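Long-range contact in subtilase cytotoxin, subunit B (PDB 3DWQ), which forms the pentameric, glycan-binding B subunit of an AB5 toxin and recognises sugars ending in N-glycolylneuraminic acid, probably to bring the catalytic subunit to host cells: residues Ile76-Gly81 with Thr93-Val98. Numbering follows the deposited sequence.
Sequences IYYEPG and TSNALV. With NGC (N-glycolyl-alpha-neuraminic acid), chain G.
The amide of Asn-95 lies alongside the ring of Tyr-78, both side chains pointing the same way and their planes 42° apart. The amide meets the CD1-CE1 side of the ring obliquely, closest at Asn-95 CG to Tyr-78 CD1, 3.6 Å. Ile-42 of strand 41-47 also touches both side chains. With Tyr-78 CG set between its backbone N and carbonyl carbon (chi1 71°), the phenol leaves the sheet and projects to the sugar, where Tyr-78 OH and O11 of N-glycolylneuraminic acid share a hydrogen bond of 2.8 Å. Asn-95 OD1 rests on Pro-80, 3.2 Å from its CA, while Asn-95 ND2 donates to the Ser-43 carbonyl.

Behind these groups the two strands run antiparallel. Glu-79 and Ala-96 form a hydrogen-bonded pair, with Ala-96 N 2.9 Å from Glu-79 O, and Val-98 N donates almost straight (173°) to Tyr-77 O. Leu-97 CD1 meets Ile-76 CG2 at 3.8 Å, the two side chains crossing at about a right angle. Past the strand ends, Ser-94 OG accepts from Gly-81 N at 2.9 Å.

Asn-95, held by the Ser-43 carbonyl, thus packs against the side of the phenol, and Ser-12 and Gln-36 also hydrogen-bond the sugar. O11 is the hydroxyl that distinguishes N-glycolyl from N-acetylneuraminic acid, so its bond to Tyr-78 is consistent with selectivity for the glycolyl form.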
loop_
_atom_site.group_PDB
_atom_site.type_symbol
_atom_site.label_atom_id
_atom_site.label_comp_id
_atom_site.label_asym_id
_atom_site.label_seq_id
_atom_site.Cartn_x
_atom_site.Cartn_y
_atom_site.Cartn_z
ATOM N N ILE C 76 -22.356 2.667 -1.911
ATOM C CA ILE C 76 -21.711 3.358 -3.015
ATOM C C ILE C 76 -22.357 4.733 -3.201
ATOM O O ILE C 76 -23.551 4.841 -3.487
ATOM C CB ILE C 76 -21.721 2.517 -4.331
ATOM C CG1 ILE C 76 -20.533 1.550 -4.367
ATOM C CG2 ILE C 76 -21.599 3.408 -5.562
ATOM C CD1 ILE C 76 -20.696 0.281 -3.562
ATOM N N TYR C 77 -21.557 5.776 -2.997
ATOM C CA TYR C 77 -21.970 7.139 -3.295
ATOM C C TYR C 77 -21.482 7.453 -4.697
ATOM O O TYR C 77 -20.334 7.153 -5.042
ATOM C CB TYR C 77 -21.336 8.134 -2.328
ATOM C CG TYR C 77 -21.688 7.996 -0.862
ATOM C CD1 TYR C 77 -22.617 8.851 -0.271
ATOM C CD2 TYR C 77 -21.052 7.053 -0.054
ATOM C CE1 TYR C 77 -22.920 8.757 1.085
ATOM C CE2 TYR C 77 -21.349 6.946 1.296
ATOM C CZ TYR C 77 -22.281 7.803 1.861
ATOM O OH TYR C 77 -22.574 7.698 3.200
ATOM N N TYR C 78 -22.353 8.057 -5.504
ATOM C CA TYR C 78 -22.044 8.336 -6.904
ATOM C C TYR C 78 -22.654 9.656 -7.385
ATOM O O TYR C 78 -23.616 10.158 -6.801
ATOM C CB TYR C 78 -22.485 7.160 -7.804
ATOM C CG TYR C 78 -23.986 7.017 -7.959
ATOM C CD1 TYR C 78 -24.647 7.549 -9.068
ATOM C CD2 TYR C 78 -24.750 6.357 -6.992
ATOM C CE1 TYR C 78 -26.026 7.431 -9.210
ATOM C CE2 TYR C 78 -26.129 6.235 -7.127
ATOM C CZ TYR C 78 -26.759 6.773 -8.237
ATOM O OH TYR C 78 -28.123 6.653 -8.374
ATOM N N GLU C 79 -22.071 10.213 -8.443
ATOM C CA GLU C 79 -22.626 11.380 -9.121
ATOM C C GLU C 79 -22.782 11.065 -10.607
ATOM O O GLU C 79 -21.783 10.853 -11.299
ATOM C CB GLU C 79 -21.735 12.609 -8.921
ATOM C CG GLU C 79 -22.382 13.920 -9.353
ATOM C CD GLU C 79 -21.574 15.143 -8.957
ATOM O OE1 GLU C 79 -20.511 15.386 -9.560
ATOM O OE2 GLU C 79 -22.008 15.871 -8.044
ATOM N N PRO C 80 -24.038 10.999 -11.097
ATOM C CA PRO C 80 -24.271 10.731 -12.519
ATOM C C PRO C 80 -23.881 11.900 -13.424
ATOM O O PRO C 80 -23.819 13.044 -12.969
ATOM C CB PRO C 80 -25.781 10.485 -12.589
ATOM C CG PRO C 80 -26.341 11.205 -11.419
ATOM C CD PRO C 80 -25.298 11.143 -10.344
ATOM N N GLY C 81 -23.611 11.593 -14.692
ATOM C CA GLY C 81 -23.350 12.606 -15.712
ATOM C C GLY C 81 -21.976 13.247 -15.674
ATOM O O GLY C 81 -21.755 14.275 -16.317
ATOM N N THR C 93 -19.885 3.700 -17.612
ATOM C CA THR C 93 -20.879 4.552 -16.958
ATOM C C THR C 93 -20.475 6.026 -16.964
ATOM O O THR C 93 -19.311 6.358 -17.183
ATOM C CB THR C 93 -21.168 4.088 -15.492
ATOM O OG1 THR C 93 -22.180 4.917 -14.916
ATOM C CG2 THR C 93 -19.920 4.159 -14.624
ATOM N N SER C 94 -21.453 6.898 -16.727
ATOM C CA SER C 94 -21.214 8.328 -16.534
ATOM C C SER C 94 -21.060 8.655 -15.051
ATOM O O SER C 94 -20.651 9.766 -14.689
ATOM C CB SER C 94 -22.363 9.151 -17.125
ATOM O OG SER C 94 -23.487 9.154 -16.264
ATOM N N ASN C 95 -21.399 7.684 -14.200
ATOM C CA ASN C 95 -21.291 7.842 -12.753
ATOM C C ASN C 95 -19.847 7.936 -12.277
ATOM O O ASN C 95 -19.006 7.109 -12.636
ATOM C CB ASN C 95 -21.995 6.696 -12.015
ATOM C CG ASN C 95 -23.485 6.623 -12.313
ATOM O OD1 ASN C 95 -24.100 7.594 -12.754
ATOM N ND2 ASN C 95 -24.074 5.459 -12.068
ATOM N N ALA C 96 -19.572 8.963 -11.481
ATOM C CA ALA C 96 -18.324 9.055 -10.747
ATOM C C ALA C 96 -18.544 8.461 -9.369
ATOM O O ALA C 96 -19.592 8.684 -8.756
ATOM C CB ALA C 96 -17.867 10.500 -10.635
ATOM N N LEU C 97 -17.571 7.685 -8.895
ATOM C CA LEU C 97 -17.569 7.221 -7.509
ATOM C C LEU C 97 -17.090 8.370 -6.638
ATOM O O LEU C 97 -16.043 8.961 -6.905
ATOM C CB LEU C 97 -16.669 5.991 -7.335
ATOM C CG LEU C 97 -16.655 5.298 -5.965
ATOM C CD1 LEU C 97 -18.030 4.751 -5.587
ATOM C CD2 LEU C 97 -15.609 4.182 -5.947
ATOM N N VAL C 98 -17.871 8.696 -5.611
ATOM C CA VAL C 98 -17.621 9.889 -4.791
ATOM C C VAL C 98 -17.552 9.576 -3.292
ATOM O O VAL C 98 -17.280 10.458 -2.475
ATOM C CB VAL C 98 -18.647 11.038 -5.091
ATOM C CG1 VAL C 98 -18.788 11.251 -6.589
ATOM C CG2 VAL C 98 -20.017 10.759 -4.473
HETATM O O9 NGC G . -32.211 0.082 -5.097
HETATM C C9 NGC G . -31.803 1.286 -5.761
HETATM C C8 NGC G . -31.436 2.374 -4.750
HETATM O O8 NGC G . -30.949 1.756 -3.550
HETATM C C7 NGC G . -32.655 3.261 -4.467
HETATM O O7 NGC G . -33.000 4.033 -5.622
HETATM C C6 NGC G . -32.584 4.182 -3.237
HETATM O O6 NGC G . -32.549 3.356 -2.054
HETATM C C2 NGC G . -31.685 3.925 -1.080
HETATM C C1 NGC G . -30.474 3.171 -0.628
HETATM O O1B NGC G . -30.181 2.090 -1.180
HETATM O O1A NGC G . -29.781 3.679 0.282
HETATM C C3 NGC G . -31.922 5.363 -0.636
HETATM C C4 NGC G . -31.795 6.192 -1.917
HETATM O O4 NGC G . -30.811 7.216 -1.756
HETATM C C5 NGC G . -31.464 5.244 -3.097
HETATM N N5 NGC G . -31.155 6.005 -4.317
HETATM C C10 NGC G . -31.899 6.846 -5.041
HETATM O O10 NGC G . -33.062 7.134 -4.799
HETATM C C11 NGC G . -31.175 7.421 -6.225
HETATM O O11 NGC G . -29.761 7.195 -6.155
#